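Local coordinates for protein copper-containing nitrite reductase (Thermus scotoductus, PDB 6HBE) that probably reduces nitrite to nitric oxide with electrons from cytochrome c, as a copper-containing homotrimer whose subunits carry an additional cupredoxin-like domain, at residues C[327-332]-C[364-369]; C[360-365]-C[437-442]. All coordinates share one frame; numbering follows the deposited sequence.

Contact 1. Residues C[327-332]-C[364-369]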
loop_
_atom_site.group_PDB
_atom_site.type_symbol
_atom_site.label_atom_id
_atom_site.label_comp_id
_atom_site.label_asym_id
_atom_site.label_seq_id
_atom_site.Cartn_x
_atom_site.Cartn_y
_atom_site.Cartn_z
ATOM N N VAL C 327 -13.434 23.977 -12.685
ATOM C CA VAL C 327 -14.082 24.473 -11.471
ATOM C C VAL C 327 -15.236 25.451 -11.834
ATOM O O VAL C 327 -15.059 26.305 -12.703
ATOM C CB VAL C 327 -13.018 25.181 -10.613
ATOM C CG1 VAL C 327 -13.624 25.842 -9.387
ATOM C CG2 VAL C 327 -11.932 24.184 -10.201
ATOM N N PRO C 328 -16.418 25.319 -11.192
ATOM C CA PRO C 328 -17.445 26.375 -11.317
ATOM C C PRO C 328 -17.125 27.542 -10.377
ATOM O O PRO C 328 -16.256 27.420 -9.511
ATOM C CB PRO C 328 -18.737 25.661 -10.896
ATOM C CG PRO C 328 -18.269 24.629 -9.909
ATOM C CD PRO C 328 -16.897 24.182 -10.367
ATOM N N LEU C 329 -17.814 28.669 -10.543
ATOM C CA LEU C 329 -17.574 29.852 -9.703
ATOM C C LEU C 329 -17.922 29.524 -8.242
ATOM O O LEU C 329 -18.971 28.928 -7.979
ATOM C CB LEU C 329 -18.412 31.044 -10.229
ATOM C CG LEU C 329 -18.047 32.479 -9.830
ATOM C CD1 LEU C 329 -16.625 32.859 -10.215
ATOM C CD2 LEU C 329 -19.037 33.448 -10.464
ATOM N N ASP C 330 -17.014 29.863 -7.319
ATOM C CA ASP C 330 -17.218 29.665 -5.874
ATOM C C ASP C 330 -18.552 30.332 -5.506
ATOM O O ASP C 330 -18.807 31.467 -5.945
ATOM C CB ASP C 330 -16.061 30.284 -5.077
ATOM C CG ASP C 330 -16.058 29.893 -3.580
ATOM O OD1 ASP C 330 -17.016 30.212 -2.829
ATOM O OD2 ASP C 330 -15.049 29.302 -3.128
ATOM N N PRO C 331 -19.419 29.634 -4.736
ATOM C CA PRO C 331 -20.686 30.263 -4.298
ATOM C C PRO C 331 -20.511 31.660 -3.641
ATOM O O PRO C 331 -21.374 32.531 -3.808
ATOM C CB PRO C 331 -21.260 29.247 -3.292
ATOM C CG PRO C 331 -20.617 27.932 -3.633
ATOM C CD PRO C 331 -19.287 28.239 -4.255
ATOM N N ALA C 332 -19.398 31.864 -2.928
ATOM C CA ALA C 332 -19.071 33.160 -2.314
ATOM C C ALA C 332 -18.749 34.272 -3.326
ATOM O O ALA C 332 -18.916 35.453 -3.006
ATOM C CB ALA C 332 -17.930 33.010 -1.318
ATOM N N GLU C 364 -8.938 24.613 -15.308
ATOM C CA GLU C 364 -9.836 25.570 -15.986
ATOM C C GLU C 364 -10.707 26.272 -14.925
ATOM O O GLU C 364 -11.549 25.642 -14.286
ATOM C CB GLU C 364 -10.676 24.882 -17.052
ATOM C CG GLU C 364 -9.821 24.199 -18.117
ATOM C CD GLU C 364 -10.590 23.536 -19.232
ATOM O OE1 GLU C 364 -11.753 23.120 -19.028
ATOM O OE2 GLU C 364 -10.009 23.380 -20.332
ATOM N N ILE C 365 -10.467 27.579 -14.735
ATOM C CA ILE C 365 -11.117 28.395 -13.693
ATOM C C ILE C 365 -11.867 29.592 -14.316
ATOM O O ILE C 365 -11.451 30.094 -15.374
ATOM C CB ILE C 365 -10.116 28.943 -12.652
ATOM C CG1 ILE C 365 -8.878 29.537 -13.329
ATOM C CG2 ILE C 365 -9.672 27.843 -11.687
ATOM C CD1 ILE C 365 -8.013 30.347 -12.401
ATOM N N PRO C 366 -12.969 30.035 -13.678
ATOM C CA PRO C 366 -13.654 31.279 -14.129
ATOM C C PRO C 366 -12.916 32.541 -13.675
ATOM O O PRO C 366 -12.242 32.529 -12.635
ATOM C CB PRO C 366 -15.023 31.195 -13.449
ATOM C CG PRO C 366 -14.758 30.404 -12.189
ATOM C CD PRO C 366 -13.676 29.406 -12.543
ATOM N N VAL C 367 -13.036 33.626 -14.453
ATOM C CA VAL C 367 -12.453 34.920 -14.072
ATOM C C VAL C 367 -12.850 35.327 -12.648
ATOM O O VAL C 367 -13.991 35.078 -12.210
ATOM C CB VAL C 367 -12.823 36.068 -15.066
ATOM C CG1 VAL C 367 -12.122 35.867 -16.412
ATOM C CG2 VAL C 367 -14.336 36.199 -15.257
ATOM N N GLY C 368 -11.903 35.939 -11.932
ATOM C CA GLY C 368 -12.094 36.316 -10.529
ATOM C C GLY C 368 -11.500 35.321 -9.533
ATOM O O GLY C 368 -11.399 35.622 -8.335
ATOM N N THR C 369 -11.091 34.143 -10.013
ATOM C CA THR C 369 -10.649 33.054 -9.124
ATOM C C THR C 369 -9.197 33.229 -8.714
ATOM O O THR C 369 -8.355 33.658 -9.510
ATOM C CB THR C 369 -10.846 31.679 -9.809
ATOM O OG1 THR C 369 -12.229 31.480 -10.064
ATOM C CG2 THR C 369 -10.343 30.500 -8.912
#

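Contact 2. Residues C[360-365]-C[437-442]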
loop_
_atom_site.group_PDB
_atom_site.type_symbol
_atom_site.label_atom_id
_atom_site.label_comp_id
_atom_site.label_asym_id
_atom_site.label_seq_id
_atom_site.Cartn_x
_atom_site.Cartn_y
_atom_site.Cartn_z
ATOM N N PRO C 360 -3.685 19.578 -10.120
ATOM C CA PRO C 360 -3.939 18.914 -11.408
ATOM C C PRO C 360 -3.042 19.435 -12.552
ATOM O O PRO C 360 -2.525 20.564 -12.466
ATOM C CB PRO C 360 -5.419 19.252 -11.664
ATOM C CG PRO C 360 -5.621 20.562 -10.978
ATOM C CD PRO C 360 -4.692 20.595 -9.794
ATOM N N LYS C 361 -2.799 18.594 -13.565
ATOM C CA LYS C 361 -1.987 18.972 -14.727
ATOM C C LYS C 361 -2.592 20.138 -15.556
ATOM O O LYS C 361 -1.855 21.013 -16.039
ATOM C CB LYS C 361 -1.748 17.770 -15.656
ATOM C CG LYS C 361 -0.852 16.674 -15.064
ATOM C CD LYS C 361 -0.810 15.428 -15.949
ATOM C CE LYS C 361 0.058 14.284 -15.378
ATOM N NZ LYS C 361 1.448 14.706 -15.034
ATOM N N VAL C 362 -3.910 20.112 -15.706
ATOM C CA VAL C 362 -4.673 21.128 -16.453
ATOM C C VAL C 362 -5.811 21.632 -15.575
ATOM O O VAL C 362 -6.647 20.846 -15.108
ATOM C CB VAL C 362 -5.279 20.551 -17.747
ATOM C CG1 VAL C 362 -6.003 21.640 -18.561
ATOM C CG2 VAL C 362 -4.242 19.858 -18.578
ATOM N N LEU C 363 -5.861 22.954 -15.369
ATOM C CA LEU C 363 -6.868 23.590 -14.517
ATOM C C LEU C 363 -7.610 24.662 -15.346
ATOM O O LEU C 363 -6.956 25.493 -16.004
ATOM C CB LEU C 363 -6.171 24.220 -13.316
ATOM C CG LEU C 363 -7.012 24.928 -12.255
ATOM C CD1 LEU C 363 -7.952 23.989 -11.504
ATOM C CD2 LEU C 363 -6.110 25.643 -11.276
ATOM N N GLU C 364 -8.938 24.613 -15.308
ATOM C CA GLU C 364 -9.836 25.570 -15.986
ATOM C C GLU C 364 -10.707 26.272 -14.925
ATOM O O GLU C 364 -11.549 25.642 -14.286
ATOM C CB GLU C 364 -10.676 24.882 -17.052
ATOM C CG GLU C 364 -9.821 24.199 -18.117
ATOM C CD GLU C 364 -10.590 23.536 -19.232
ATOM O OE1 GLU C 364 -11.753 23.120 -19.028
ATOM O OE2 GLU C 364 -10.009 23.380 -20.332
ATOM N N ILE C 365 -10.467 27.579 -14.735
ATOM C CA ILE C 365 -11.117 28.395 -13.693
ATOM C C ILE C 365 -11.867 29.592 -14.316
ATOM O O ILE C 365 -11.451 30.094 -15.374
ATOM C CB ILE C 365 -10.116 28.943 -12.652
ATOM C CG1 ILE C 365 -8.878 29.537 -13.329
ATOM C CG2 ILE C 365 -9.672 27.843 -11.687
ATOM C CD1 ILE C 365 -8.013 30.347 -12.401
ATOM N N ILE C 437 -0.805 23.472 -17.214
ATOM C CA ILE C 437 -1.659 24.442 -17.952
ATOM C C ILE C 437 -2.678 25.064 -17.019
ATOM O O ILE C 437 -3.300 24.359 -16.192
ATOM C CB ILE C 437 -2.401 23.769 -19.134
ATOM C CG1 ILE C 437 -1.421 23.401 -20.262
ATOM C CG2 ILE C 437 -3.512 24.658 -19.684
ATOM C CD1 ILE C 437 -1.970 22.471 -21.316
ATOM N N ILE C 438 -2.894 26.382 -17.154
ATOM C CA ILE C 438 -4.069 27.044 -16.581
ATOM C C ILE C 438 -4.827 27.771 -17.702
ATOM O O ILE C 438 -4.203 28.479 -18.516
ATOM C CB ILE C 438 -3.691 28.066 -15.471
ATOM C CG1 ILE C 438 -3.169 27.350 -14.224
ATOM C CG2 ILE C 438 -4.895 28.931 -15.076
ATOM C CD1 ILE C 438 -2.514 28.266 -13.217
ATOM N N ARG C 439 -6.142 27.577 -17.747
ATOM C CA ARG C 439 -7.032 28.310 -18.646
ATOM C C ARG C 439 -8.057 29.032 -17.811
ATOM O O ARG C 439 -8.573 28.469 -16.854
ATOM C CB ARG C 439 -7.760 27.386 -19.599
ATOM C CG ARG C 439 -6.850 26.440 -20.349
ATOM C CD ARG C 439 -7.587 25.760 -21.486
ATOM N NE ARG C 439 -6.688 24.873 -22.236
ATOM C CZ ARG C 439 -6.623 23.534 -22.142
ATOM N NH1 ARG C 439 -7.430 22.839 -21.348
ATOM N NH2 ARG C 439 -5.741 22.872 -22.887
ATOM N N VAL C 440 -8.367 30.276 -18.197
ATOM C CA VAL C 440 -9.292 31.130 -17.456
ATOM C C VAL C 440 -10.440 31.497 -18.395
ATOM O O VAL C 440 -10.202 32.055 -19.460
ATOM C CB VAL C 440 -8.605 32.410 -16.922
ATOM C CG1 VAL C 440 -9.541 33.177 -15.996
ATOM C CG2 VAL C 440 -7.317 32.061 -16.185
ATOM N N TYR C 441 -11.666 31.183 -17.995
ATOM C CA TYR C 441 -12.826 31.359 -18.853
ATOM C C TYR C 441 -13.741 32.465 -18.346
ATOM O O TYR C 441 -13.710 32.821 -17.176
ATOM C CB TYR C 441 -13.586 30.040 -19.091
ATOM C CG TYR C 441 -14.297 29.426 -17.891
ATOM C CD1 TYR C 441 -13.650 28.504 -17.068
ATOM C CD2 TYR C 441 -15.631 29.714 -17.619
ATOM C CE1 TYR C 441 -14.306 27.916 -15.989
ATOM C CE2 TYR C 441 -16.291 29.144 -16.538
ATOM C CZ TYR C 441 -15.624 28.237 -15.722
ATOM O OH TYR C 441 -16.277 27.673 -14.645
ATOM N N GLU C 442 -14.535 33.016 -19.270
ATOM C CA GLU C 442 -15.472 34.126 -18.994
ATOM C C GLU C 442 -16.649 34.012 -19.975
ATOM O O GLU C 442 -16.441 33.645 -21.131
ATOM C CB GLU C 442 -14.779 35.484 -19.182
ATOM C CG GLU C 442 -15.677 36.719 -19.023
ATOM C CD GLU C 442 -14.954 38.026 -19.327
ATOM O OE1 GLU C 442 -14.654 38.301 -20.525
ATOM O OE2 GLU C 442 -14.688 38.777 -18.359
HETATM O O HOH W 1 -2.246 23.292 -13.609
#

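Contact 1. Residues C[327-332]-C[364-369]
Val327 N donates to Glu364 O, and this is the one hydrogen bond that joins the two segments. At 3.0 Å from Val327 N to Glu364 O, with an N-H...O angle of 166°, it is nearly straight. Beside it the pyrrolidine ring of Pro366 lies against residues 327-329, its CD making a close contact of 3.4 Å with the backbone carbonyl oxygen Val327 O. Two apolar contacts complete the join. Pro366 CG meets CD1 of Leu329 at 3.7 Å; Leu329 reaches the ring because CG stands opposite the backbone N (chi1 -161°), which carries one methyl obliquely over Pro366, although the CA-CB bond itself does not aim at the proline. Val327 adds a looser touch, with CB 4.4 Å from Ile365 CG2.

Bonds internal to each segment shape both ends. In 364-369 a type II turn runs from Pro366 to Thr369, and Pro366 O accepts from both Thr369 N and Thr369 OG1; the hydroxyl bond, 2.8 Å from Thr369 OG1 to Pro366 O, is tilted from the carbonyl plane. In 327-332 Asp330 is the N-cap of helix 331-334: its OD1 takes Ala332 N at 2.9 Å through the anti lone pair. The same carboxylate forms a salt bridge with Arg326 of a second subunit.

Strands 324-326, 362-366 and 435-443 are successive neighbours in one sheet of the cupredoxin-like domain, and the contact lies at that sheet's edge. Val327 follows directly on strand 324-326, the outermost within this chain, so here that strand gives up its pairing with strand 362-366 and the chain turns into helix 331-334. Tyr441, on strand 435-443, also packs on Pro366, and its OH hydrogen-bonds to Val327 O.

Contact 2. Residues C[360-365]-C[437-442]
Val362 to Ile365 pair residue for residue with Ile437 to Val440 as neighbouring parallel strands in the cupredoxin-like, plastocyanin/azurin-family domain. The axes of these short strands approach to 4.8 Å and are 17° from parallel, and five backbone hydrogen bonds run from Ile437 N to Lys361 O at one end to Tyr441 N to Ile365 O at the other.

Val362, Glu364, Ile437 and Arg439 rise from one face of the sheet. Glu364 and Arg439 lie alongside and point the same way, but their flat ends are turned 67° against each other. NH1 of Arg439 reaches OE2 of Glu364 at 2.8 Å on the anti side, somewhat out of both planes, in a salt bridge that is clearly bent at the hydrogen. Each partner has a second charge: Arg326 on the OE1 side of Glu364 and Glu423 at Arg439 NE. Ile437 CG2 lies 4.0 Å above one guanidinium face, near its rim, while Val362 CG1 approaches Arg439 NH1 obliquely at 3.4 Å. Were Arg439 replaced by an alanine, Glu364 OE2 and Glu423 would probably be left without this charged partner, and the methyls of Val362 and Ile437 would lose the guanidinium packed against them.

The other face carries Leu363, Ile365, Ile438 and Val440. Ile365 has CG1 between the backbone N and the carbonyl carbon (chi1 46°), from where it crosses Val440 with CG1 4.1 Å from Val440 CG2. Leu363 and Ile365 also pack on Val371 of strand 370-375, in the facing sheet, consistent with the domain's sandwich core.

Tyr441 turns its ring back across the strands, presenting an edge to Glu364 O, and its CD1 comes to 3.2 Å from Ile365 O.

Overall arrangement
The two contacts meet at the edge of one sheet of the C-terminal cupredoxin-like domain, their centres about 10 Å apart. Strand 362-366 belongs to both: in contact 1 the loop after strand 324-326 lies beside its end, whereas in contact 2 residues 362-365 and 437-442 are true neighbouring strands. In sequence the order is 327-332, then 360-369, then 437-442, so chain ends far apart in sequence close on one strand. The contacts also touch directly, Val367 N lying 2.9 Å from Tyr441 O. Both lie away from the copper and calcium sites and within reach of other subunits; at Glu442 the sheet runs on into a third subunit, tying this part of the domain to trimer assembly.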